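Local structure of Ras-related protein Rab-7L1 (Homo sapiens, 6HH2) at residues L52-Y57 / V171-M176; Q28-D33 / K163-A168; W65-L70 / T74-L79. The protein binds and hydrolyses GTP as a Rab switch in vesicle trafficking, recruiting the kinase LRRK2 to the Golgi complex and stimulating its activity. The protein carries 4 engineered substitutions. All coordinates share one frame; numbering follows the deposited sequence. Where two conformers were deposited one is given.

Interaction 1 of 3, residues L52-Y57 / V171-M176; sequences LQWSDY and VLIEKM
L52 and W54 reach across from strand 48-55, an outermost strand of the central sheet in this Ras-like GTPase fold, to I173 and E174 on the C-terminal helix 165-178. The axes of strand 52-55 and helix 171-176 stay 12.5 Å apart at an angle of 50°, so side chains alone bridge the gap. The apolar part centres on I173, whose two branches serve different partners. Its CD1 meets CD1 of L52 at 3.7 Å, methyl against methyl, while its CG2 lies 4.1 Å from CZ3 of W54. The W54 ring swings out to the helix because CG sits anti to the backbone N (chi1 -174°), and its six-membered end leads. There the ring edge takes CG of E174 nearly in its plane, with CH2 of W54 3.8 Å from that carbon; ring and carboxylate planes stand 75° apart. I173 is buried, resting also on L62 of strand 58-66, whereas W54 stays largely exposed. The polar bonds stay on each side's own chain. The E174 carboxylate forms a salt bridge with R170 along its own helix. Within 52-57, NE2 of Q53 donates almost straight to the backbone O of S55 at 2.8 Å, with that oxygen in the Q53 amide plane.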
ATOM      1  N   LEU A  52      -3.081  15.032  -6.490  1.00 21.01           N
ATOM      2  CA  LEU A  52      -4.413  15.463  -6.083  1.00 23.01           C
ATOM      3  C   LEU A  52      -4.324  16.887  -5.568  1.00 22.15           C
ATOM      4  O   LEU A  52      -3.432  17.214  -4.773  1.00 23.20           O
ATOM      5  CB  LEU A  52      -4.949  14.577  -4.929  1.00 23.37           C
ATOM      6  CG  LEU A  52      -5.216  13.120  -5.300  1.00 23.83           C
ATOM      7  CD1 LEU A  52      -5.427  12.310  -4.033  1.00 26.26           C
ATOM      8  CD2 LEU A  52      -6.441  13.054  -6.234  1.00 24.53           C
ATOM      9  N   GLN A  53      -5.275  17.726  -5.965  1.00 21.20           N
ATOM     10  CA  GLN A  53      -5.417  19.001  -5.278  1.00 22.30           C
ATOM     11  C   GLN A  53      -5.871  18.709  -3.862  1.00 26.69           C
ATOM     12  O   GLN A  53      -6.763  17.877  -3.642  1.00 25.48           O
ATOM     13  CB  GLN A  53      -6.452  19.905  -5.977  1.00 23.34           C
ATOM     14  CG  GLN A  53      -6.325  21.404  -5.543  1.00 24.82           C
ATOM     15  CD  GLN A  53      -5.136  22.036  -6.194  1.00 31.34           C
ATOM     16  OE1 GLN A  53      -4.768  21.654  -7.311  1.00 31.32           O
ATOM     17  NE2 GLN A  53      -4.510  23.003  -5.518  1.00 32.61           N
ATOM     18  N   TRP A  54      -5.247  19.377  -2.892  1.00 26.17           N
ATOM     19  CA  TRP A  54      -5.625  19.215  -1.489  1.00 28.10           C
ATOM     20  C   TRP A  54      -6.383  20.419  -0.961  1.00 29.33           C
ATOM     21  O   TRP A  54      -7.357  20.265  -0.237  1.00 29.78           O
ATOM     22  CB  TRP A  54      -4.367  18.981  -0.627  1.00 29.47           C
ATOM     23  CG  TRP A  54      -4.702  18.664   0.821  1.00 33.66           C
ATOM     24  CD1 TRP A  54      -4.500  19.464   1.934  1.00 37.88           C
ATOM     25  CD2 TRP A  54      -5.306  17.470   1.290  1.00 35.02           C
ATOM     26  NE1 TRP A  54      -4.951  18.808   3.055  1.00 39.47           N
ATOM     27  CE2 TRP A  54      -5.432  17.580   2.684  1.00 34.30           C
ATOM     28  CE3 TRP A  54      -5.729  16.306   0.665  1.00 33.11           C
ATOM     29  CZ2 TRP A  54      -5.997  16.557   3.453  1.00 42.48           C
ATOM     30  CZ3 TRP A  54      -6.282  15.294   1.434  1.00 37.83           C
ATOM     31  CH2 TRP A  54      -6.396  15.427   2.799  1.00 40.62           C
ATOM     32  N   SER A  55      -5.958  21.619  -1.338  1.00 29.24           N
ATOM     33  CA  SER A  55      -6.648  22.845  -0.969  1.00 27.74           C
ATOM     34  C   SER A  55      -6.368  23.865  -2.060  1.00 32.08           C
ATOM     35  O   SER A  55      -5.691  23.563  -3.040  1.00 32.76           O
ATOM     36  CB  SER A  55      -6.143  23.344   0.392  1.00 36.36           C
ATOM     37  OG  SER A  55      -4.820  23.837   0.273  1.00 34.81           O
ATOM     38  N   ASP A  56      -6.851  25.100  -1.892  1.00 33.49           N
ATOM     39  CA  ASP A  56      -6.578  26.085  -2.933  1.00 35.58           C
ATOM     40  C   ASP A  56      -5.084  26.316  -3.180  1.00 43.34           C
ATOM     41  O   ASP A  56      -4.716  26.721  -4.289  1.00 49.63           O
ATOM     42  CB  ASP A  56      -7.348  27.410  -2.746  1.00 40.86           C
ATOM     43  CG  ASP A  56      -7.099  28.067  -1.414  1.00 51.19           C
ATOM     44  OD1 ASP A  56      -6.368  27.506  -0.585  1.00 51.84           O
ATOM     45  OD2 ASP A  56      -7.659  29.175  -1.203  1.00 54.13           O
ATOM     46  N   TYR A  57      -4.196  26.027  -2.217  1.00 35.97           N
ATOM     47  CA  TYR A  57      -2.785  26.326  -2.441  1.00 39.55           C
ATOM     48  C   TYR A  57      -1.870  25.126  -2.245  1.00 39.61           C
ATOM     49  O   TYR A  57      -0.645  25.289  -2.319  1.00 40.37           O
ATOM     50  CB  TYR A  57      -2.295  27.513  -1.588  1.00 46.20           C
ATOM     51  CG  TYR A  57      -2.101  27.115  -0.148  1.00 52.45           C
ATOM     52  CD1 TYR A  57      -3.204  26.897   0.675  1.00 53.22           C
ATOM     53  CD2 TYR A  57      -0.825  26.906   0.387  1.00 55.52           C
ATOM     54  CE1 TYR A  57      -3.051  26.502   1.983  1.00 55.22           C
ATOM     55  CE2 TYR A  57      -0.663  26.511   1.711  1.00 57.60           C
ATOM     56  CZ  TYR A  57      -1.791  26.311   2.501  1.00 59.03           C
ATOM     57  OH  TYR A  57      -1.692  25.903   3.814  1.00 63.10           O
ATOM     58  N   VAL A 171      -8.213   7.470   3.068  1.00 21.28           N
ATOM     59  CA  VAL A 171      -7.999   7.594   4.517  1.00 23.33           C
ATOM     60  C   VAL A 171      -6.523   7.449   4.857  1.00 20.08           C
ATOM     61  O   VAL A 171      -6.043   8.061   5.822  1.00 21.66           O
ATOM     62  CB  VAL A 171      -8.913   6.661   5.338  1.00 24.02           C
ATOM     63  CG1 VAL A 171     -10.409   6.931   5.015  1.00 27.22           C
ATOM     64  CG2 VAL A 171      -8.493   5.214   5.204  1.00 25.35           C
ATOM     65  N   LEU A 172      -5.772   6.695   4.061  1.00 20.37           N
ATOM     66  CA  LEU A 172      -4.326   6.645   4.257  1.00 20.12           C
ATOM     67  C   LEU A 172      -3.667   7.990   3.948  1.00 22.44           C
ATOM     68  O   LEU A 172      -2.775   8.421   4.687  1.00 24.27           O
ATOM     69  CB  LEU A 172      -3.733   5.524   3.411  1.00 19.89           C
ATOM     70  CG  LEU A 172      -2.237   5.283   3.612  1.00 20.58           C
ATOM     71  CD1 LEU A 172      -1.925   4.855   5.037  1.00 22.28           C
ATOM     72  CD2 LEU A 172      -1.761   4.238   2.601  1.00 23.46           C
ATOM     73  N   ILE A 173      -4.086   8.667   2.867  1.00 21.27           N
ATOM     74  CA  ILE A 173      -3.557  10.011   2.591  1.00 21.89           C
ATOM     75  C   ILE A 173      -3.830  10.945   3.742  1.00 24.73           C
ATOM     76  O   ILE A 173      -2.961  11.742   4.137  1.00 25.32           O
ATOM     77  CB  ILE A 173      -4.171  10.560   1.298  1.00 21.33           C
ATOM     78  CG1 ILE A 173      -3.693   9.731   0.124  1.00 23.00           C
ATOM     79  CG2 ILE A 173      -3.824  12.079   1.103  1.00 26.49           C
ATOM     80  CD1 ILE A 173      -4.480  10.067  -1.218  1.00 24.85           C
ATOM     81  N   GLU A 174      -5.048  10.902   4.276  1.00 23.83           N
ATOM     82  CA  GLU A 174      -5.371  11.819   5.353  1.00 26.99           C
ATOM     83  C   GLU A 174      -4.521  11.535   6.574  1.00 24.84           C
ATOM     84  O   GLU A 174      -4.090  12.474   7.262  1.00 27.34           O
ATOM     85  CB  GLU A 174      -6.870  11.799   5.631  1.00 29.60           C
ATOM     86  CG  GLU A 174      -7.683  12.182   4.356  1.00 29.66           C
ATOM     87  CD  GLU A 174      -9.148  12.385   4.602  1.00 42.11           C
ATOM     88  OE1 GLU A 174      -9.515  12.427   5.790  1.00 48.46           O
ATOM     89  OE2 GLU A 174      -9.934  12.556   3.634  1.00 36.45           O
ATOM     90  N   LYS A 175      -4.183  10.267   6.798  1.00 24.16           N
ATOM     91  CA  LYS A 175      -3.297   9.949   7.924  1.00 25.57           C
ATOM     92  C   LYS A 175      -1.873  10.440   7.669  1.00 26.63           C
ATOM     93  O   LYS A 175      -1.196  10.911   8.590  1.00 26.68           O
ATOM     94  CB  LYS A 175      -3.307   8.434   8.167  1.00 25.43           C
ATOM     95  CG  LYS A 175      -2.309   7.976   9.270  1.00 29.01           C
ATOM     96  CD  LYS A 175      -2.776   8.461  10.634  1.00 39.35           C
ATOM     97  CE  LYS A 175      -3.798   7.500  11.214  1.00 35.47           C
ATOM     98  NZ  LYS A 175      -4.102   7.959  12.601  1.00 37.74           N
ATOM     99  N   MET A 176      -1.376  10.275   6.447  1.00 24.80           N
ATOM    100  CA  MET A 176      -0.034  10.768   6.135  1.00 24.71           C
ATOM    101  C   MET A 176       0.032  12.283   6.265  1.00 25.06           C
ATOM    102  O   MET A 176       1.041  12.829   6.721  1.00 27.02           O
ATOM    103  CB  MET A 176       0.378  10.343   4.727  1.00 21.16           C
ATOM    104  CG  MET A 176       0.600   8.798   4.608  1.00 20.76           C
ATOM    105  SD  MET A 176       1.315   8.329   3.037  1.00 23.64           S
ATOM    106  CE  MET A 176      -0.020   8.767   1.854  1.00 23.37           C
TER

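Interaction 2 of 3, residues Q28-D33 / K163-A168; sequences QRYSQD and KNINEA
Y30, I165 and N166 carry the contact between the end of helix 23-30 and the start of helix 165-178. Y30 gives up the most surface. With its CG anti to the backbone N (chi1 -168°), the phenol ring points across to the other helix and turns one edge to N166. OD1 of N166 lies in the ring plane beside that edge, 3.5 Å from CD1 and 3.7 Å from CE1 of Y30, where the weakly positive ring hydrogens should suit an oxygen; the amide itself is tilted 52° from the ring. Y30 also binds at its far end: a water 2.7 Å from its OH donates to the backbone O of N166, also at 2.7 Å, joining hydroxyl and helix backbone. I165 is the apolar partner, its CG2 4.3 Å from CD1 of Y30 and approaching the ring obliquely. Around them, K50 makes a cation-pi contact with Y30, and M169 and I173 continue the packing along the helix. I165 leans back on T157 and V159, and R29 NE bonds to V159 O. Together these contacts join the helix after the P-loop to the C-terminal helix and, through V159, to the nucleotide-binding loop, as in Ras-like GTPases.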
ATOM      1  N   GLN A  28      -1.902   0.250 -11.080  1.00 21.09           N
ATOM      2  CA  GLN A  28      -2.422   0.646 -12.386  1.00 22.98           C
ATOM      3  C   GLN A  28      -3.768   1.329 -12.271  1.00 26.59           C
ATOM      4  O   GLN A  28      -4.050   2.261 -13.028  1.00 26.91           O
ATOM      5  CB  GLN A  28      -2.544  -0.587 -13.274  1.00 24.48           C
ATOM      6  CG  GLN A  28      -1.175  -1.128 -13.669  1.00 31.38           C
ATOM      7  CD  GLN A  28      -1.258  -2.466 -14.394  1.00 45.48           C
ATOM      8  OE1 GLN A  28      -2.191  -3.255 -14.189  1.00 54.12           O
ATOM      9  NE2 GLN A  28      -0.300  -2.712 -15.262  1.00 45.94           N
ATOM     10  N   ARG A  29      -4.595   0.938 -11.301  1.00 23.08           N
ATOM     11  CA  ARG A  29      -5.903   1.554 -11.169  1.00 26.28           C
ATOM     12  C   ARG A  29      -5.846   2.897 -10.451  1.00 24.01           C
ATOM     13  O   ARG A  29      -6.559   3.858 -10.827  1.00 26.61           O
ATOM     14  CB  ARG A  29      -6.840   0.597 -10.448  1.00 32.80           C
ATOM     15  CG  ARG A  29      -8.287   0.945 -10.789  1.00 43.94           C
ATOM     16  CD  ARG A  29      -9.245   0.224  -9.930  1.00 47.90           C
ATOM     17  NE  ARG A  29      -9.826  -0.990 -10.504  1.00 47.10           N
ATOM     18  CZ  ARG A  29     -10.792  -1.020 -11.420  1.00 50.85           C
ATOM     19  NH1 ARG A  29     -11.251   0.101 -11.966  1.00 48.70           N
ATOM     20  NH2 ARG A  29     -11.279  -2.183 -11.820  1.00 53.10           N
ATOM     21  N   TYR A  30      -5.030   2.980  -9.425  1.00 21.22           N
ATOM     22  CA  TYR A  30      -5.015   4.148  -8.535  1.00 19.72           C
ATOM     23  C   TYR A  30      -4.027   5.246  -8.949  1.00 22.66           C
ATOM     24  O   TYR A  30      -4.251   6.432  -8.625  1.00 22.28           O
ATOM     25  CB  TYR A  30      -4.723   3.698  -7.096  1.00 19.39           C
ATOM     26  CG  TYR A  30      -4.998   4.810  -6.140  1.00 18.73           C
ATOM     27  CD1 TYR A  30      -6.319   5.182  -5.855  1.00 18.81           C
ATOM     28  CD2 TYR A  30      -3.964   5.508  -5.531  1.00 20.67           C
ATOM     29  CE1 TYR A  30      -6.589   6.277  -5.007  1.00 19.92           C
ATOM     30  CE2 TYR A  30      -4.217   6.582  -4.680  1.00 22.25           C
ATOM     31  CZ  TYR A  30      -5.534   6.933  -4.417  1.00 20.52           C
ATOM     32  OH  TYR A  30      -5.822   7.998  -3.607  1.00 21.71           O
ATOM     33  N   SER A  31      -2.986   4.923  -9.706  1.00 20.58           N
ATOM     34  CA  SER A  31      -2.070   5.958 -10.179  1.00 20.54           C
ATOM     35  C   SER A  31      -2.746   6.777 -11.268  1.00 19.70           C
ATOM     36  O   SER A  31      -3.879   6.513 -11.675  1.00 23.17           O
ATOM     37  CB  SER A  31      -0.805   5.318 -10.751  1.00 20.16           C
ATOM     38  OG  SER A  31      -1.115   4.708 -12.009  1.00 21.38           O
ATOM     39  N   GLN A  32      -2.048   7.798 -11.766  1.00 18.59           N
ATOM     40  CA  GLN A  32      -2.633   8.552 -12.878  1.00 18.88           C
ATOM     41  C   GLN A  32      -2.387   7.943 -14.234  1.00 19.96           C
ATOM     42  O   GLN A  32      -2.758   8.570 -15.238  1.00 21.56           O
ATOM     43  CB  GLN A  32      -2.044   9.971 -12.895  1.00 22.06           C
ATOM     44  CG  GLN A  32      -0.573  10.060 -13.364  1.00 20.44           C
ATOM     45  CD  GLN A  32      -0.188  11.541 -13.612  1.00 23.50           C
ATOM     46  OE1 GLN A  32      -0.207  12.357 -12.672  1.00 25.39           O
ATOM     47  NE2 GLN A  32       0.123  11.887 -14.863  1.00 22.92           N
ATOM     48  N   ASP A  33      -1.831   6.741 -14.300  1.00 22.08           N
ATOM     49  CA  ASP A  33      -1.323   6.234 -15.578  1.00 23.27           C
ATOM     50  C   ASP A  33      -2.420   5.972 -16.597  1.00 21.48           C
ATOM     51  O   ASP A  33      -2.162   6.059 -17.815  1.00 25.78           O
ATOM     52  CB  ASP A  33      -0.473   4.979 -15.325  1.00 22.26           C
ATOM     53  CG  ASP A  33       0.847   5.316 -14.679  1.00 29.14           C
ATOM     54  OD1 ASP A  33       1.097   6.526 -14.441  1.00 23.74           O
ATOM     55  OD2 ASP A  33       1.629   4.375 -14.402  1.00 27.62           O
ATOM     56  N   LYS A 163     -13.792  -1.942  -5.597  1.00 25.16           N
ATOM     57  CA  LYS A 163     -14.484  -1.841  -4.313  1.00 24.99           C
ATOM     58  C   LYS A 163     -13.492  -1.414  -3.229  1.00 23.87           C
ATOM     59  O   LYS A 163     -12.529  -2.129  -2.937  1.00 23.14           O
ATOM     60  CB  LYS A 163     -15.151  -3.151  -3.889  1.00 26.88           C
ATOM     61  CG  LYS A 163     -15.967  -3.043  -2.552  1.00 31.94           C
ATOM     62  CD  LYS A 163     -16.534  -4.395  -2.153  1.00 38.27           C
ATOM     63  CE  LYS A 163     -17.516  -4.273  -0.999  1.00 46.82           C
ATOM     64  NZ  LYS A 163     -18.126  -5.620  -0.723  1.00 53.21           N
ATOM     65  N   ASN A 164     -13.813  -0.302  -2.556  1.00 24.05           N
ATOM     66  CA  ASN A 164     -13.075   0.245  -1.417  0.61 24.54           C
ATOM     67  C   ASN A 164     -11.681   0.763  -1.760  1.00 23.61           C
ATOM     68  O   ASN A 164     -10.981   1.176  -0.853  1.00 22.56           O
ATOM     69  CB  ASN A 164     -12.915  -0.725  -0.222  0.61 24.38           C
ATOM     70  CG  ASN A 164     -14.166  -0.863   0.634  0.61 24.97           C
ATOM     71  OD1 ASN A 164     -14.911   0.098   0.876  0.61 24.09           O
ATOM     72  ND2 ASN A 164     -14.392  -2.075   1.125  0.61 24.13           N
ATOM     73  N   ILE A 165     -11.253   0.766  -3.027  1.00 22.59           N
ATOM     74  CA  ILE A 165      -9.879   1.137  -3.341  1.00 22.83           C
ATOM     75  C   ILE A 165      -9.646   2.612  -3.075  1.00 21.00           C
ATOM     76  O   ILE A 165      -8.742   3.004  -2.326  1.00 20.85           O
ATOM     77  CB  ILE A 165      -9.568   0.819  -4.810  1.00 24.33           C
ATOM     78  CG1 ILE A 165      -9.767  -0.674  -5.075  1.00 25.86           C
ATOM     79  CG2 ILE A 165      -8.186   1.377  -5.167  1.00 25.15           C
ATOM     80  CD1 ILE A 165      -8.874  -1.549  -4.269  1.00 26.76           C
ATOM     81  N   ASN A 166     -10.469   3.459  -3.697  1.00 22.07           N
ATOM     82  CA  ASN A 166     -10.235   4.891  -3.563  1.00 20.18           C
ATOM     83  C   ASN A 166     -10.409   5.346  -2.114  1.00 20.10           C
ATOM     84  O   ASN A 166      -9.663   6.211  -1.630  1.00 20.07           O
ATOM     85  CB  ASN A 166     -11.205   5.653  -4.445  1.00 21.39           C
ATOM     86  CG  ASN A 166     -10.889   5.435  -5.932  1.00 22.59           C
ATOM     87  OD1 ASN A 166      -9.824   4.921  -6.295  1.00 24.74           O
ATOM     88  ND2 ASN A 166     -11.830   5.842  -6.776  1.00 27.51           N
ATOM     89  N   GLU A 167     -11.383   4.781  -1.414  1.00 20.35           N
ATOM     90  CA  GLU A 167     -11.640   5.244  -0.054  1.00 19.97           C
ATOM     91  C   GLU A 167     -10.565   4.748   0.918  1.00 20.55           C
ATOM     92  O   GLU A 167     -10.168   5.497   1.818  1.00 21.63           O
ATOM     93  CB  GLU A 167     -13.031   4.783   0.376  1.00 21.35           C
ATOM     94  CG  GLU A 167     -14.166   5.577  -0.271  1.00 22.82           C
ATOM     95  CD  GLU A 167     -14.225   6.987   0.266  1.00 25.41           C
ATOM     96  OE1 GLU A 167     -13.544   7.869  -0.307  1.00 26.93           O
ATOM     97  OE2 GLU A 167     -14.888   7.239   1.294  1.00 25.68           O
ATOM     98  N   ALA A 168     -10.104   3.520   0.753  1.00 21.32           N
ATOM     99  CA  ALA A 168      -8.996   3.053   1.584  1.00 21.20           C
ATOM    100  C   ALA A 168      -7.767   3.927   1.372  1.00 20.57           C
ATOM    101  O   ALA A 168      -7.121   4.352   2.352  1.00 21.75           O
ATOM    102  CB  ALA A 168      -8.695   1.600   1.246  1.00 24.20           C
TER
HETATM  103  O   HOH W   1      -8.472   8.187  -3.057  1.00 22.94           O

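Interaction 3 of 3, residues W65-L70 / T74-L79; sequences WDIAGL and TSMTRL. Engineered in segment 65-70: L70 (natural residue Gln).
I67 and M76 make the buried part of this contact, CD1 of I67 lying 3.8 Å from CG of M76 as the two side chains cross at about a right angle. I67 reaches over with CG1 anti to the backbone N (chi1 -174°), although two conformers were deposited and the position of its CD1 end is less certain. Beyond CG, M76 runs away from segment 65-70 and touches L14, V16 and L109; its backbone N is held by the carboxylate of D108 on helix 96-112. Close by, the W65 ring comes obliquely to the backbone O of L79, 3.7 Å from CZ3. K12 serves both partners, through a cation-pi contact with W65 and a weak hydrogen bond to L79 O. After W65, D66 to G69 form the DxxG start of switch II, as in Ras-like GTPases: D66 OD1 takes the amide N of A68 at 3.0 Å, from above the carboxylate plane, in an Asx turn, while D66 OD2 bonds to T24 of the P-loop region. The outer side is looser. L70, an engineered residue replacing the natural glutamine, touches T77 by methyl groups alone, CD1 of L70 to CG2 of T77 at 3.7 Å. T77 offers that methyl because its OG1 sits between backbone N and carbonyl carbon (chi1 57°). Nearer the start of segment 74-79, backbones approach without bonding, O of L70 to N of T74 at 4.2 Å. T74 and S75, which LRRK2 phosphorylates, are unmodified here and turn their CB atoms away from segment 65-70.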
ATOM      1  N   TRP A  65       5.082   2.745  -5.010  1.00 16.84           N
ATOM      2  CA  TRP A  65       6.244   1.891  -5.267  1.00 17.63           C
ATOM      3  C   TRP A  65       5.799   0.436  -5.167  1.00 19.75           C
ATOM      4  O   TRP A  65       5.503  -0.046  -4.084  1.00 19.04           O
ATOM      5  CB  TRP A  65       7.345   2.184  -4.252  1.00 18.35           C
ATOM      6  CG  TRP A  65       8.118   3.415  -4.503  1.00 19.85           C
ATOM      7  CD1 TRP A  65       7.649   4.739  -4.421  1.00 21.93           C
ATOM      8  CD2 TRP A  65       9.483   3.485  -4.845  1.00 19.46           C
ATOM      9  NE1 TRP A  65       8.695   5.611  -4.670  1.00 20.72           N
ATOM     10  CE2 TRP A  65       9.829   4.873  -4.947  1.00 20.08           C
ATOM     11  CE3 TRP A  65      10.472   2.513  -5.032  1.00 22.63           C
ATOM     12  CZ2 TRP A  65      11.117   5.302  -5.275  1.00 23.88           C
ATOM     13  CZ3 TRP A  65      11.762   2.937  -5.345  1.00 23.48           C
ATOM     14  CH2 TRP A  65      12.078   4.330  -5.464  1.00 24.40           C
ATOM     15  N   ASP A  66       5.765  -0.277  -6.295  1.00 20.08           N
ATOM     16  CA  ASP A  66       5.380  -1.705  -6.308  1.00 19.66           C
ATOM     17  C   ASP A  66       6.645  -2.559  -6.123  1.00 19.48           C
ATOM     18  O   ASP A  66       7.607  -2.443  -6.897  1.00 20.90           O
ATOM     19  CB  ASP A  66       4.773  -1.938  -7.699  1.00 19.89           C
ATOM     20  CG  ASP A  66       4.257  -3.333  -7.967  1.00 20.95           C
ATOM     21  OD1 ASP A  66       4.512  -4.300  -7.247  1.00 20.23           O
ATOM     22  OD2 ASP A  66       3.576  -3.410  -9.020  1.00 23.90           O
ATOM     23  N   ILE A  67       6.650  -3.429  -5.095  1.00 18.65           N
ATOM     24  CA  ILE A  67       7.857  -4.223  -4.837  0.76 20.49           C
ATOM     25  C   ILE A  67       8.179  -5.160  -5.992  1.00 19.53           C
ATOM     26  O   ILE A  67       9.338  -5.571  -6.142  1.00 21.58           O
ATOM     27  CB  ILE A  67       7.765  -4.948  -3.477  0.76 19.29           C
ATOM     28  CG1 ILE A  67       9.083  -5.649  -3.134  0.76 23.77           C
ATOM     29  CG2 ILE A  67       6.611  -5.935  -3.443  0.76 20.38           C
ATOM     30  CD1 ILE A  67       9.305  -5.670  -1.675  0.76 28.39           C
ATOM     31  N   ALA A  68       7.178  -5.514  -6.804  1.00 19.78           N
ATOM     32  CA  ALA A  68       7.387  -6.099  -8.147  1.00 19.20           C
ATOM     33  C   ALA A  68       8.394  -7.234  -8.189  1.00 20.24           C
ATOM     34  O   ALA A  68       8.168  -8.275  -7.563  1.00 21.64           O
ATOM     35  CB  ALA A  68       7.658  -4.988  -9.150  1.00 22.86           C
ATOM     36  N   GLY A  69       9.521  -7.060  -8.908  1.00 19.72           N
ATOM     37  CA  GLY A  69      10.436  -8.172  -9.181  1.00 22.45           C
ATOM     38  C   GLY A  69      10.985  -8.893  -7.950  1.00 21.87           C
ATOM     39  O   GLY A  69      11.395 -10.052  -8.056  1.00 22.12           O
ATOM     40  N   LEU A  70      11.019  -8.258  -6.784  1.00 22.14           N
ATOM     41  CA  LEU A  70      11.544  -8.955  -5.582  1.00 25.39           C
ATOM     42  C   LEU A  70      10.437  -9.350  -4.596  1.00 23.70           C
ATOM     43  O   LEU A  70      10.751  -9.729  -3.486  1.00 25.74           O
ATOM     44  CB  LEU A  70      12.575  -8.057  -4.906  1.00 30.35           C
ATOM     45  CG  LEU A  70      13.868  -7.837  -5.680  1.00 31.44           C
ATOM     46  CD1 LEU A  70      14.762  -6.846  -4.973  1.00 31.72           C
ATOM     47  CD2 LEU A  70      14.598  -9.136  -5.922  1.00 32.53           C
ATOM     48  N   THR A  74       9.916 -11.519   0.201  1.00 27.85           N
ATOM     49  CA  THR A  74       9.302 -11.108   1.489  1.00 29.72           C
ATOM     50  C   THR A  74      10.280 -10.293   2.351  1.00 30.58           C
ATOM     51  O   THR A  74      10.286 -10.404   3.576  1.00 30.57           O
ATOM     52  CB  THR A  74       8.764 -12.296   2.317  1.00 29.04           C
ATOM     53  OG1 THR A  74       8.230 -13.343   1.469  1.00 35.05           O
ATOM     54  CG2 THR A  74       7.653 -11.772   3.284  1.00 28.71           C
ATOM     55  N   SER A  75      11.148  -9.484   1.723  1.00 28.36           N
ATOM     56  CA  SER A  75      12.120  -8.679   2.464  1.00 28.29           C
ATOM     57  C   SER A  75      12.487  -7.526   1.553  1.00 29.81           C
ATOM     58  O   SER A  75      12.986  -7.758   0.451  1.00 33.69           O
ATOM     59  CB  SER A  75      13.389  -9.491   2.769  1.00 35.13           C
ATOM     60  OG  SER A  75      14.275  -8.662   3.506  1.00 40.08           O
ATOM     61  N   MET A  76      12.243  -6.297   2.001  1.00 24.92           N
ATOM     62  CA  MET A  76      12.416  -5.136   1.149  1.00 23.57           C
ATOM     63  C   MET A  76      13.876  -4.714   1.088  1.00 22.20           C
ATOM     64  O   MET A  76      14.614  -4.802   2.071  1.00 23.93           O
ATOM     65  CB  MET A  76      11.624  -3.973   1.730  1.00 22.28           C
ATOM     66  CG  MET A  76      10.129  -4.255   1.721  1.00 22.12           C
ATOM     67  SD  MET A  76       9.203  -2.895   2.394  1.00 23.23           S
ATOM     68  CE  MET A  76       9.738  -2.792   4.058  1.00 23.31           C
ATOM     69  N   THR A  77      14.295  -4.235  -0.086  1.00 22.75           N
ATOM     70  CA  THR A  77      15.630  -3.683  -0.221  1.00 23.88           C
ATOM     71  C   THR A  77      15.647  -2.189   0.080  1.00 20.84           C
ATOM     72  O   THR A  77      14.618  -1.495  -0.016  1.00 20.87           O
ATOM     73  CB  THR A  77      16.159  -3.867  -1.650  1.00 25.62           C
ATOM     74  OG1 THR A  77      15.252  -3.250  -2.582  1.00 25.92           O
ATOM     75  CG2 THR A  77      16.350  -5.399  -1.985  1.00 30.29           C
ATOM     76  N   ARG A  78      16.827  -1.716   0.457  1.00 22.59           N
ATOM     77  CA  ARG A  78      16.977  -0.318   0.900  1.00 25.09           C
ATOM     78  C   ARG A  78      16.536   0.703  -0.141  1.00 25.67           C
ATOM     79  O   ARG A  78      15.841   1.664   0.203  1.00 25.47           O
ATOM     80  CB  ARG A  78      18.385  -0.043   1.373  1.00 26.13           C
ATOM     81  CG  ARG A  78      18.574   1.387   1.894  1.00 30.96           C
ATOM     82  CD  ARG A  78      19.954   1.548   2.489  1.00 33.57           C
ATOM     83  NE  ARG A  78      20.190   0.585   3.565  1.00 40.99           N
ATOM     84  CZ  ARG A  78      20.942  -0.513   3.430  1.00 51.69           C
ATOM     85  NH1 ARG A  78      21.558  -0.784   2.262  1.00 46.52           N
ATOM     86  NH2 ARG A  78      21.101  -1.345   4.470  1.00 56.59           N
ATOM     87  N   LEU A  79      16.928   0.571  -1.414  1.00 24.31           N
ATOM     88  CA  LEU A  79      16.456   1.561  -2.394  1.00 23.61           C
ATOM     89  C   LEU A  79      14.927   1.566  -2.481  1.00 25.53           C
ATOM     90  O   LEU A  79      14.295   2.623  -2.651  1.00 26.70           O
ATOM     91  CB  LEU A  79      17.070   1.279  -3.769  1.00 25.94           C
ATOM     92  CG  LEU A  79      18.552   1.561  -3.861  1.00 30.68           C
ATOM     93  CD1 LEU A  79      19.040   1.285  -5.313  1.00 34.29           C
ATOM     94  CD2 LEU A  79      18.834   3.018  -3.461  1.00 33.21           C
TER

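How the interactions relate
From the N terminus, segment 28-33 comes first, followed by 52-57, and both wait for the C-terminal helix. Interaction 3 closes first, a short loop from 65-70 to 74-79 that is nested inside the long loops of the other two. Segment 163-168 then closes interaction 2, and 171-176, further along the same helix, closes interaction 1; these two loops cross. They also touch, I173 CD1 lying 3.4 Å from Y30 OH. Interaction 2 ties the start of helix 165-178 to helix 23-30, and interaction 1 ties it further on to edge strand 48-55. Interaction 3, on the opposite side of the chain's centre, links the end of neighbouring strand 58-66 and the DxxG turn to the lead into helix 78-81.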